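Local coordinates for protein 3-oxoadipate enol-lactonase (Burkholderia xenovorans, PDB 2XUA) that probably hydrolyses the enol-lactone of 3-oxoadipate in catechol breakdown, as an alpha/beta hydrolase whose pocket here holds laevulinic acid, at residues A43-A48 with D252-T257; V140-E145 with E184-N189; V207-I212 with Q230-A235. One frame throughout, in Å; residues are numbered along the deposited sequence.

How the contacts relate
From the N terminus, after three strands the chain forms helix 43-52, whose partner, 252-257, lies close to the C terminus. Contact 1 therefore closes a loop over almost the whole alpha/beta hydrolase fold, and the other two contacts nest inside it. Contact 2 (140-145 with 184-189) closes within the helical cap that follows strand 117-123. Contact 3 (207-212 with 230-235) comes next in series, closing a short loop within a beta-alpha-beta unit at the sheet's far end. Contacts 1 and 3 touch where T257 packs on L210 and I212, and F254 on I212. Contact 2 stands apart, its nearest atoms about 18 Å from contact 1 and about 19 Å from contact 3.

Contact 1: residues A43-A48 with D252-T257; sequences APQVAA and DAFTKT
A48 and T255 supply the apolar part of this meeting of helices. The methyl CB of A48 presses on CG2 of T255 at 3.3 Å, tighter than ordinary van der Waals contact, and a residue as small as alanine suits so close an approach. T255 can serve two surfaces because its branches part at CB: CG2 lies anti to the backbone N and faces A48, while OG1 (chi1 -58°) sits beside that N and faces the other helix's first turn. The aliphatic part of Q45 lies beside T255. Its CG is 3.9 Å from CD2 of F254, the bend at chi2 carrying the rest of the chain across the phenylalanine side chain at about a right angle.

Polar contacts centre on T255 OG1. A water bridges the helices, donating to P44 O at 2.8 Å and hydrogen-bonding to T255 OG1 at 2.7 Å. The same hydroxyl bonds back to A251 O, the usual recourse of a threonine within a helix. Proline suits the early turn of helix 43-52, where its missing N-H costs little; P44 also packs on V169 of the second subunit.

The two helices flank the same face of the central sheet, as the first and last helices of an alpha/beta hydrolase do, with axes 9.7 Å apart and inclined at 43°. The chemistry implies close packing at A48 and, beside P44, a single water that bridges the carbonyl and the threonine hydroxyl.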
ATOM      1  N   ALA B  43      -3.752   8.027  -0.652  1.00 10.69           N
ATOM      2  CA  ALA B  43      -4.494   7.571  -1.801  1.00 11.04           C
ATOM      3  C   ALA B  43      -5.927   8.183  -1.899  1.00 11.08           C
ATOM      4  O   ALA B  43      -6.370   8.531  -3.007  1.00 11.90           O
ATOM      5  CB  ALA B  43      -4.525   5.959  -1.827  1.00  9.44           C
ATOM      6  N   PRO B  44      -6.646   8.385  -0.756  1.00 11.89           N
ATOM      7  CA  PRO B  44      -8.023   8.967  -0.969  1.00 13.40           C
ATOM      8  C   PRO B  44      -8.043  10.386  -1.532  1.00 12.97           C
ATOM      9  O   PRO B  44      -9.047  10.817  -2.092  1.00 11.76           O
ATOM     10  CB  PRO B  44      -8.673   8.927   0.444  1.00 12.82           C
ATOM     11  CG  PRO B  44      -7.929   7.731   1.143  1.00 13.41           C
ATOM     12  CD  PRO B  44      -6.443   8.067   0.661  1.00 12.69           C
ATOM     13  N   GLN B  45      -6.938  11.114  -1.373  1.00 13.02           N
ATOM     14  CA  GLN B  45      -6.867  12.460  -1.909  1.00 11.96           C
ATOM     15  C   GLN B  45      -6.370  12.588  -3.384  1.00 12.34           C
ATOM     16  O   GLN B  45      -6.436  13.682  -3.986  1.00 13.22           O
ATOM     17  CB  GLN B  45      -5.957  13.313  -1.005  1.00 11.92           C
ATOM     18  CG  GLN B  45      -6.649  13.821   0.287  1.00 14.43           C
ATOM     19  CD  GLN B  45      -6.967  12.681   1.257  1.00 15.31           C
ATOM     20  OE1 GLN B  45      -8.106  12.546   1.778  1.00 17.70           O
ATOM     21  NE2 GLN B  45      -5.973  11.837   1.495  1.00 11.06           N
ATOM     22  N   VAL B  46      -5.783  11.536  -3.905  1.00 11.65           N
ATOM     23  CA  VAL B  46      -5.014  11.671  -5.176  1.00 13.13           C
ATOM     24  C   VAL B  46      -5.863  12.109  -6.384  1.00 13.60           C
ATOM     25  O   VAL B  46      -5.515  13.033  -7.137  1.00 12.92           O
ATOM     26  CB  VAL B  46      -4.236  10.373  -5.461  1.00 12.23           C
ATOM     27  CG1 VAL B  46      -3.645  10.399  -6.909  1.00 14.86           C
ATOM     28  CG2 VAL B  46      -3.111  10.191  -4.346  1.00 14.02           C
ATOM     29  N   ALA B  47      -7.018  11.490  -6.499  1.00 15.75           N
ATOM     30  CA  ALA B  47      -7.956  11.765  -7.608  1.00 16.27           C
ATOM     31  C   ALA B  47      -8.380  13.236  -7.650  1.00 15.98           C
ATOM     32  O   ALA B  47      -8.236  13.889  -8.673  1.00 15.76           O
ATOM     33  CB  ALA B  47      -9.185  10.836  -7.532  1.00 16.85           C
ATOM     34  N   ALA B  48      -8.886  13.776  -6.542  1.00 15.56           N
ATOM     35  CA  ALA B  48      -9.310  15.141  -6.497  1.00 15.28           C
ATOM     36  C   ALA B  48      -8.146  16.122  -6.653  1.00 14.58           C
ATOM     37  O   ALA B  48      -8.314  17.172  -7.252  1.00 16.34           O
ATOM     38  CB  ALA B  48     -10.124  15.454  -5.198  1.00 16.43           C
ATOM     39  N   ASP B 252     -13.617  12.410   2.607  1.00 16.34           N
ATOM     40  CA  ASP B 252     -14.318  13.308   1.734  1.00 18.28           C
ATOM     41  C   ASP B 252     -14.268  14.770   2.158  1.00 18.16           C
ATOM     42  O   ASP B 252     -14.012  15.642   1.310  1.00 17.28           O
ATOM     43  CB  ASP B 252     -15.746  12.804   1.451  1.00 19.83           C
ATOM     44  CG  ASP B 252     -16.372  13.554   0.276  1.00 22.59           C
ATOM     45  OD1 ASP B 252     -16.960  14.612   0.535  1.00 22.09           O
ATOM     46  OD2 ASP B 252     -16.197  13.138  -0.890  1.00 27.86           O
ATOM     47  N   ALA B 253     -14.450  15.044   3.453  1.00 16.63           N
ATOM     48  CA  ALA B 253     -14.434  16.397   3.962  1.00 15.43           C
ATOM     49  C   ALA B 253     -13.044  16.933   3.948  1.00 16.69           C
ATOM     50  O   ALA B 253     -12.840  18.123   3.666  1.00 17.48           O
ATOM     51  CB  ALA B 253     -14.982  16.443   5.378  1.00 16.21           C
ATOM     52  N   PHE B 254     -12.064  16.066   4.265  1.00 16.33           N
ATOM     53  CA  PHE B 254     -10.654  16.476   4.264  1.00 14.48           C
ATOM     54  C   PHE B 254     -10.230  16.930   2.846  1.00 15.28           C
ATOM     55  O   PHE B 254      -9.628  18.015   2.688  1.00 14.70           O
ATOM     56  CB  PHE B 254      -9.803  15.304   4.725  1.00 13.59           C
ATOM     57  CG  PHE B 254      -8.334  15.618   4.800  1.00 15.66           C
ATOM     58  CD1 PHE B 254      -7.693  15.837   6.035  1.00 10.09           C
ATOM     59  CD2 PHE B 254      -7.585  15.715   3.624  1.00 13.16           C
ATOM     60  CE1 PHE B 254      -6.271  16.128   6.108  1.00 11.84           C
ATOM     61  CE2 PHE B 254      -6.170  15.988   3.690  1.00  9.76           C
ATOM     62  CZ  PHE B 254      -5.520  16.189   4.918  1.00 14.49           C
ATOM     63  N   THR B 255     -10.508  16.079   1.861  1.00 15.02           N
ATOM     64  CA  THR B 255     -10.236  16.374   0.472  1.00 16.82           C
ATOM     65  C   THR B 255     -10.842  17.704   0.010  1.00 16.91           C
ATOM     66  O   THR B 255     -10.129  18.585  -0.493  1.00 17.33           O
ATOM     67  CB  THR B 255     -10.613  15.201  -0.460  1.00 16.99           C
ATOM     68  OG1 THR B 255      -9.883  14.022  -0.052  1.00 16.90           O
ATOM     69  CG2 THR B 255     -10.195  15.549  -1.866  1.00 17.73           C
ATOM     70  N   LYS B 256     -12.129  17.867   0.240  1.00 17.09           N
ATOM     71  CA  LYS B 256     -12.830  19.093  -0.086  1.00 18.49           C
ATOM     72  C   LYS B 256     -12.176  20.304   0.557  1.00 18.56           C
ATOM     73  O   LYS B 256     -11.944  21.327  -0.121  1.00 17.02           O
ATOM     74  CB  LYS B 256     -14.310  18.963   0.341  1.00 20.53           C
ATOM     75  CG  LYS B 256     -15.208  20.173   0.058  1.00 26.85           C
ATOM     76  CD  LYS B 256     -15.585  20.290  -1.447  1.00 36.86           C
ATOM     77  CE  LYS B 256     -16.428  21.551  -1.829  1.00 39.96           C
ATOM     78  NZ  LYS B 256     -17.422  21.911  -0.774  1.00 39.70           N
ATOM     79  N   THR B 257     -11.897  20.201   1.866  1.00 17.36           N
ATOM     80  CA  THR B 257     -11.319  21.323   2.567  1.00 17.80           C
ATOM     81  C   THR B 257      -9.984  21.747   1.953  1.00 17.25           C
ATOM     82  O   THR B 257      -9.762  22.928   1.717  1.00 17.07           O
ATOM     83  CB  THR B 257     -11.113  20.994   4.063  1.00 17.26           C
ATOM     84  OG1 THR B 257     -12.369  20.533   4.617  1.00 17.56           O
ATOM     85  CG2 THR B 257     -10.658  22.229   4.796  1.00 19.18           C
TER
HETATM   86  O   HOH W   1     -11.185  11.777  -0.626  1.00 16.72           O

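Contact 2: residues V140-E145 with E184-N189; sequences VKARTE and EGYASN. With SHF (laevulinic acid), chain C.
Y186 meets A142 through its ring and the bound laevulinic acid through its hydroxyl. OH donates to the ligand's keto oxygen O4 at 2.7 Å, with O4 lying near the plane of the ring at its edge, while CD2 rests 3.8 Å from CB of A142. With CG anti to the backbone N, the tyrosine extends from its helix far enough to reach the pocket, and alanine at 142 is small enough to leave the ring that room. A187 continues the apolar seam, its CB 4.4 Å from CB of A142.

On the outer side of the seam R143 reaches over A187. Its CG comes within 3.4 Å of A187 CB, and that methyl lies over one face of the guanidinium, offset toward the rim. The charged end forms a salt bridge with E184: NH1 donates to OE1 at 3.1 Å, in the guanidinium plane and on the syn side of the carboxylate, although 25° out of its plane. The two flat groups are only 21° apart. A long, flexible arginine suits this edge, since its aliphatic stem can lie on the methyl while its tip finds the acid.

Both helices belong to the helical cap inserted between strands 117-123 and 209-214. They run nearly antiparallel, at 164°, with axes 8.5 Å apart, a close spacing consistent with alanine at both 142 and 187.

Further out, E191 forms a second salt bridge with R143, through NH2. S188 OG donates to E184 O at 3.0 Å, doubling the helical bond made there by S188 N. M147 and L150 of helix 147-154, and R138, also pack on Y186, and L150 touches A142 as well. N189 ND2 bonds to R61 O, tying helix 183-195 to the loop beneath the cap.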
ATOM      1  N   VAL B 140      12.603   3.762  22.346  1.00 18.98           N
ATOM      2  CA  VAL B 140      13.162   2.578  23.037  1.00 20.20           C
ATOM      3  C   VAL B 140      12.378   1.328  22.656  1.00 20.01           C
ATOM      4  O   VAL B 140      12.933   0.278  22.292  1.00 20.23           O
ATOM      5  CB  VAL B 140      13.155   2.746  24.624  1.00 20.59           C
ATOM      6  CG1 VAL B 140      13.405   1.370  25.284  1.00 19.86           C
ATOM      7  CG2 VAL B 140      14.170   3.770  25.076  1.00 20.93           C
ATOM      8  N   LYS B 141      11.062   1.444  22.725  1.00 21.95           N
ATOM      9  CA  LYS B 141      10.198   0.326  22.426  1.00 21.82           C
ATOM     10  C   LYS B 141      10.390  -0.122  20.969  1.00 21.14           C
ATOM     11  O   LYS B 141      10.498  -1.318  20.697  1.00 20.48           O
ATOM     12  CB  LYS B 141       8.748   0.677  22.704  1.00 22.94           C
ATOM     13  CG  LYS B 141       7.850  -0.558  22.813  1.00 27.86           C
ATOM     14  CD  LYS B 141       6.377  -0.215  23.066  1.00 32.21           C
ATOM     15  CE  LYS B 141       5.655  -1.458  23.647  1.00 36.48           C
ATOM     16  NZ  LYS B 141       5.569  -1.387  25.147  1.00 38.91           N
ATOM     17  N   ALA B 142      10.466   0.834  20.048  1.00 21.13           N
ATOM     18  CA  ALA B 142      10.535   0.457  18.650  1.00 20.75           C
ATOM     19  C   ALA B 142      11.832  -0.300  18.445  1.00 21.84           C
ATOM     20  O   ALA B 142      11.829  -1.381  17.829  1.00 19.99           O
ATOM     21  CB  ALA B 142      10.463   1.673  17.780  1.00 20.33           C
ATOM     22  N   ARG B 143      12.937   0.293  18.969  1.00 21.52           N
ATOM     23  CA  ARG B 143      14.304  -0.239  18.774  1.00 22.73           C
ATOM     24  C   ARG B 143      14.569  -1.584  19.426  1.00 22.27           C
ATOM     25  O   ARG B 143      15.310  -2.400  18.875  1.00 21.94           O
ATOM     26  CB  ARG B 143      15.401   0.787  19.203  1.00 22.92           C
ATOM     27  CG  ARG B 143      15.454   1.965  18.265  1.00 26.18           C
ATOM     28  CD  ARG B 143      16.798   2.731  18.193  1.00 27.16           C
ATOM     29  NE  ARG B 143      16.650   3.930  18.960  1.00 29.40           N
ATOM     30  CZ  ARG B 143      16.786   5.169  18.524  1.00 22.75           C
ATOM     31  NH1 ARG B 143      17.135   5.493  17.278  1.00 23.25           N
ATOM     32  NH2 ARG B 143      16.596   6.094  19.408  1.00 26.01           N
ATOM     33  N   THR B 144      13.909  -1.862  20.557  1.00 23.76           N
ATOM     34  CA  THR B 144      14.251  -3.043  21.376  1.00 23.57           C
ATOM     35  C   THR B 144      13.205  -4.102  21.376  1.00 25.28           C
ATOM     36  O   THR B 144      13.450  -5.229  21.838  1.00 25.39           O
ATOM     37  CB  THR B 144      14.560  -2.664  22.851  1.00 23.45           C
ATOM     38  OG1 THR B 144      13.386  -2.178  23.498  1.00 20.22           O
ATOM     39  CG2 THR B 144      15.619  -1.562  22.884  1.00 21.69           C
ATOM     40  N   GLU B 145      12.035  -3.772  20.842  1.00 25.98           N
ATOM     41  CA  GLU B 145      10.897  -4.710  20.858  1.00 26.96           C
ATOM     42  C   GLU B 145      10.232  -4.844  19.470  1.00 27.20           C
ATOM     43  O   GLU B 145       9.506  -5.812  19.217  1.00 27.37           O
ATOM     44  CB  GLU B 145       9.842  -4.285  21.892  1.00 28.44           C
ATOM     45  CG  GLU B 145      10.230  -4.469  23.319  1.00 31.33           C
ATOM     46  CD  GLU B 145       9.093  -4.126  24.257  1.00 36.96           C
ATOM     47  OE1 GLU B 145       9.349  -3.496  25.291  1.00 39.48           O
ATOM     48  OE2 GLU B 145       7.932  -4.446  23.939  1.00 38.59           O
ATOM     49  N   GLU B 184      14.479   1.149  13.293  1.00 16.72           N
ATOM     50  CA  GLU B 184      15.508   2.185  13.495  1.00 18.42           C
ATOM     51  C   GLU B 184      15.084   3.466  12.794  1.00 18.83           C
ATOM     52  O   GLU B 184      15.166   4.559  13.382  1.00 18.62           O
ATOM     53  CB  GLU B 184      16.916   1.724  12.987  1.00 18.48           C
ATOM     54  CG  GLU B 184      17.970   2.806  13.101  1.00 18.19           C
ATOM     55  CD  GLU B 184      18.082   3.437  14.490  1.00 23.80           C
ATOM     56  OE1 GLU B 184      18.496   4.612  14.584  1.00 23.45           O
ATOM     57  OE2 GLU B 184      17.745   2.771  15.514  1.00 24.32           O
ATOM     58  N   GLY B 185      14.556   3.318  11.558  1.00 19.06           N
ATOM     59  CA  GLY B 185      14.021   4.473  10.811  1.00 18.13           C
ATOM     60  C   GLY B 185      12.930   5.175  11.597  1.00 17.07           C
ATOM     61  O   GLY B 185      12.897   6.388  11.704  1.00 18.09           O
ATOM     62  N   TYR B 186      12.010   4.401  12.134  1.00 16.53           N
ATOM     63  CA  TYR B 186      10.884   4.942  12.918  1.00 15.66           C
ATOM     64  C   TYR B 186      11.399   5.638  14.197  1.00 16.72           C
ATOM     65  O   TYR B 186      11.078   6.784  14.468  1.00 17.19           O
ATOM     66  CB  TYR B 186       9.985   3.782  13.312  1.00 13.37           C
ATOM     67  CG  TYR B 186       8.785   4.187  14.122  1.00 18.15           C
ATOM     68  CD1 TYR B 186       7.576   4.550  13.495  1.00 16.63           C
ATOM     69  CD2 TYR B 186       8.853   4.245  15.528  1.00 17.53           C
ATOM     70  CE1 TYR B 186       6.436   4.891  14.246  1.00 20.27           C
ATOM     71  CE2 TYR B 186       7.727   4.640  16.295  1.00 15.97           C
ATOM     72  CZ  TYR B 186       6.524   4.944  15.653  1.00 18.57           C
ATOM     73  OH  TYR B 186       5.409   5.336  16.387  1.00 17.91           O
ATOM     74  N   ALA B 187      12.186   4.931  14.999  1.00 17.99           N
ATOM     75  CA  ALA B 187      12.798   5.570  16.176  1.00 18.92           C
ATOM     76  C   ALA B 187      13.590   6.864  15.811  1.00 18.94           C
ATOM     77  O   ALA B 187      13.517   7.870  16.521  1.00 20.74           O
ATOM     78  CB  ALA B 187      13.702   4.557  16.879  1.00 18.00           C
ATOM     79  N   SER B 188      14.335   6.876  14.712  1.00 19.56           N
ATOM     80  CA  SER B 188      15.088   8.102  14.414  1.00 19.43           C
ATOM     81  C   SER B 188      14.189   9.293  14.129  1.00 18.34           C
ATOM     82  O   SER B 188      14.568  10.430  14.369  1.00 16.67           O
ATOM     83  CB  SER B 188      16.067   7.908  13.262  1.00 20.47           C
ATOM     84  OG  SER B 188      17.003   6.914  13.614  1.00 23.76           O
ATOM     85  N   ASN B 189      13.009   9.018  13.569  1.00 18.62           N
ATOM     86  CA  ASN B 189      12.003  10.056  13.306  1.00 17.26           C
ATOM     87  C   ASN B 189      11.363  10.455  14.611  1.00 17.24           C
ATOM     88  O   ASN B 189      11.071  11.640  14.830  1.00 20.10           O
ATOM     89  CB  ASN B 189      10.975   9.552  12.274  1.00 16.86           C
ATOM     90  CG  ASN B 189      11.515   9.656  10.843  1.00 14.40           C
ATOM     91  OD1 ASN B 189      11.733  10.747  10.374  1.00 15.73           O
ATOM     92  ND2 ASN B 189      11.781   8.547  10.191  1.00 10.75           N
TER
HETATM   93  C4  SHF C1265       3.016   7.667  14.997  1.00 26.30           C
HETATM   94  C5  SHF C1265       2.454   8.365  13.751  1.00 24.90           C
HETATM   95  C3  SHF C1265       2.878   8.329  16.377  1.00 26.34           C
HETATM   96  C2  SHF C1265       1.748   9.367  16.601  1.00 34.54           C
HETATM   97  C1  SHF C1265       1.344   9.494  18.131  1.00 35.39           C
HETATM   98  O4  SHF C1265       3.542   6.543  14.892  1.00 18.91           O
HETATM   99  O1  SHF C1265       0.344   8.821  18.444  1.00 36.43           O
HETATM  100  OH1 SHF C1265       1.940  10.293  18.930  1.00 37.78           O

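Contact 3: residues V207-I212 with Q230-A235; sequences VPALVI and QAIAGA
I232 packs on A209 through the two ends of its branched side chain. CB points toward the strand segment, and from it the chain divides. CG2, anti to the backbone N, meets CB of A209 at 3.9 Å and lies 4.4 Å from V207 O. CG1 takes the other branch, beside the backbone N (chi1 -64°), and hands on to CD1, which extends anti to CA and lies 4.1 Å from the same A209 CB. A beta-branched residue thus grips one small methyl with both arms, and its bulk also packs on L122 of the neighbouring strand 117-123 and on I205. Alanine at 209 leaves room for this, and for A235, whose CB lies 4.0 Å from A209 CB.

The segments are the start of the first strand and the helix-to-strand turn of a beta-alpha-beta crossover: strand 209-214 leads through helix 222-231 to the adjacent, parallel strand 236-240. Residues 232-235 form the turn that brings the chain back from the helix to the sheet. It is a type II turn, closed by A235 N donating to I232 O at 3.0 Å. G234 occupies its third position, where the required phi is positive (here 70°), an easy conformation for a residue without CB. At the end of the turn, CA of A235 approaches A209 O in a CA-H...O contact of 3.4 Å, just before R236 takes up regular strand pairing with A209 and V211.

Two waters bridge the segments. One molecule donates to both A209 O and G234 O, the latter at 2.6 Å. A second accepts from A209 N at 2.8 Å and lies in hydrogen-bonding range of V207 O and A233 O, linking the start of the strand and the loop residue V207 to the turn.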
ATOM      1  N   VAL B 207       3.047  32.746   4.112  1.00 29.75           N
ATOM      2  CA  VAL B 207       2.186  32.225   2.997  1.00 28.75           C
ATOM      3  C   VAL B 207       0.806  31.838   3.517  1.00 27.01           C
ATOM      4  O   VAL B 207       0.653  31.633   4.747  1.00 28.57           O
ATOM      5  CB  VAL B 207       2.887  31.039   2.249  1.00 28.75           C
ATOM      6  CG1 VAL B 207       4.357  31.344   2.055  1.00 29.58           C
ATOM      7  CG2 VAL B 207       2.812  29.829   3.053  1.00 30.27           C
ATOM      8  N   PRO B 208      -0.226  31.822   2.653  1.00 25.56           N
ATOM      9  CA  PRO B 208      -1.515  31.419   3.134  1.00 24.91           C
ATOM     10  C   PRO B 208      -1.470  30.006   3.758  1.00 23.81           C
ATOM     11  O   PRO B 208      -0.890  29.089   3.169  1.00 23.82           O
ATOM     12  CB  PRO B 208      -2.353  31.418   1.859  1.00 25.44           C
ATOM     13  CG  PRO B 208      -1.629  32.309   0.947  1.00 25.51           C
ATOM     14  CD  PRO B 208      -0.264  32.036   1.187  1.00 26.14           C
ATOM     15  N   ALA B 209      -2.038  29.851   4.951  1.00 22.57           N
ATOM     16  CA  ALA B 209      -2.027  28.566   5.637  1.00 21.82           C
ATOM     17  C   ALA B 209      -3.438  28.119   5.998  1.00 21.23           C
ATOM     18  O   ALA B 209      -4.363  28.940   6.201  1.00 20.38           O
ATOM     19  CB  ALA B 209      -1.083  28.555   6.861  1.00 21.66           C
ATOM     20  N   LEU B 210      -3.629  26.796   5.953  1.00 19.41           N
ATOM     21  CA  LEU B 210      -4.834  26.143   6.458  1.00 18.55           C
ATOM     22  C   LEU B 210      -4.385  25.183   7.570  1.00 18.59           C
ATOM     23  O   LEU B 210      -3.427  24.425   7.413  1.00 17.29           O
ATOM     24  CB  LEU B 210      -5.528  25.348   5.342  1.00 19.40           C
ATOM     25  CG  LEU B 210      -6.513  24.263   5.766  1.00 18.60           C
ATOM     26  CD1 LEU B 210      -7.795  24.952   6.380  1.00 18.17           C
ATOM     27  CD2 LEU B 210      -6.917  23.348   4.594  1.00 11.90           C
ATOM     28  N   VAL B 211      -5.063  25.194   8.695  1.00 18.51           N
ATOM     29  CA  VAL B 211      -4.722  24.207   9.733  1.00 17.94           C
ATOM     30  C   VAL B 211      -5.933  23.301   9.874  1.00 17.61           C
ATOM     31  O   VAL B 211      -6.995  23.795  10.064  1.00 18.72           O
ATOM     32  CB  VAL B 211      -4.355  24.833  11.092  1.00 19.45           C
ATOM     33  CG1 VAL B 211      -4.114  23.698  12.183  1.00 16.14           C
ATOM     34  CG2 VAL B 211      -3.152  25.712  10.985  1.00 16.62           C
ATOM     35  N   ILE B 212      -5.758  21.981   9.712  1.00 16.89           N
ATOM     36  CA  ILE B 212      -6.829  21.019   9.893  1.00 16.99           C
ATOM     37  C   ILE B 212      -6.466  20.236  11.163  1.00 16.25           C
ATOM     38  O   ILE B 212      -5.318  19.819  11.329  1.00 16.47           O
ATOM     39  CB  ILE B 212      -6.974  20.034   8.679  1.00 16.98           C
ATOM     40  CG1 ILE B 212      -7.626  20.721   7.489  1.00 17.31           C
ATOM     41  CG2 ILE B 212      -7.844  18.858   9.012  1.00 18.01           C
ATOM     42  CD1 ILE B 212      -7.579  19.898   6.215  1.00 16.48           C
ATOM     43  N   GLN B 230      -3.202  30.509  15.005  1.00 26.06           N
ATOM     44  CA  GLN B 230      -3.233  31.877  15.518  1.00 26.50           C
ATOM     45  C   GLN B 230      -1.847  32.497  15.432  1.00 26.49           C
ATOM     46  O   GLN B 230      -1.722  33.721  15.299  1.00 25.44           O
ATOM     47  CB  GLN B 230      -3.952  31.960  16.893  1.00 29.04           C
ATOM     48  CG  GLN B 230      -5.539  31.808  16.752  1.00 31.85           C
ATOM     49  CD  GLN B 230      -6.358  31.305  18.051  1.00 39.99           C
ATOM     50  OE1 GLN B 230      -5.849  31.217  19.161  1.00 41.09           O
ATOM     51  NE2 GLN B 230      -7.637  30.941  17.838  1.00 42.89           N
ATOM     52  N   ALA B 231      -0.804  31.670  15.464  1.00 25.46           N
ATOM     53  CA  ALA B 231       0.554  32.197  15.236  1.00 26.26           C
ATOM     54  C   ALA B 231       0.741  32.722  13.809  1.00 26.24           C
ATOM     55  O   ALA B 231       1.605  33.581  13.560  1.00 26.57           O
ATOM     56  CB  ALA B 231       1.572  31.166  15.505  1.00 27.41           C
ATOM     57  N   ILE B 232      -0.035  32.189  12.871  1.00 25.49           N
ATOM     58  CA  ILE B 232       0.269  32.421  11.440  1.00 25.15           C
ATOM     59  C   ILE B 232      -0.646  33.497  10.868  1.00 25.85           C
ATOM     60  O   ILE B 232      -1.872  33.316  10.889  1.00 23.27           O
ATOM     61  CB  ILE B 232       0.181  31.128  10.596  1.00 24.65           C
ATOM     62  CG1 ILE B 232       1.250  30.115  11.036  1.00 21.58           C
ATOM     63  CG2 ILE B 232       0.322  31.453   9.084  1.00 25.23           C
ATOM     64  CD1 ILE B 232       1.001  28.639  10.400  1.00 20.72           C
ATOM     65  N   ALA B 233      -0.043  34.607  10.367  1.00 26.98           N
ATOM     66  CA  ALA B 233      -0.882  35.719   9.844  1.00 27.81           C
ATOM     67  C   ALA B 233      -1.845  35.202   8.775  1.00 28.62           C
ATOM     68  O   ALA B 233      -1.418  34.555   7.814  1.00 28.17           O
ATOM     69  CB  ALA B 233      -0.041  36.832   9.270  1.00 28.76           C
ATOM     70  N   GLY B 234      -3.135  35.475   8.947  1.00 27.80           N
ATOM     71  CA  GLY B 234      -4.118  35.058   7.948  1.00 29.51           C
ATOM     72  C   GLY B 234      -4.405  33.547   7.818  1.00 29.65           C
ATOM     73  O   GLY B 234      -5.207  33.158   6.965  1.00 30.96           O
ATOM     74  N   ALA B 235      -3.787  32.704   8.654  1.00 28.69           N
ATOM     75  CA  ALA B 235      -4.044  31.240   8.634  1.00 28.79           C
ATOM     76  C   ALA B 235      -5.504  30.963   8.913  1.00 28.40           C
ATOM     77  O   ALA B 235      -6.181  31.773   9.531  1.00 29.10           O
ATOM     78  CB  ALA B 235      -3.170  30.539   9.669  1.00 28.03           C
TER
HETATM   79  O   HOH W   2      -1.736  32.429   6.118  1.00 33.73           O
HETATM   80  O   HOH W   3      -5.136  31.322   5.154  1.00 32.45           O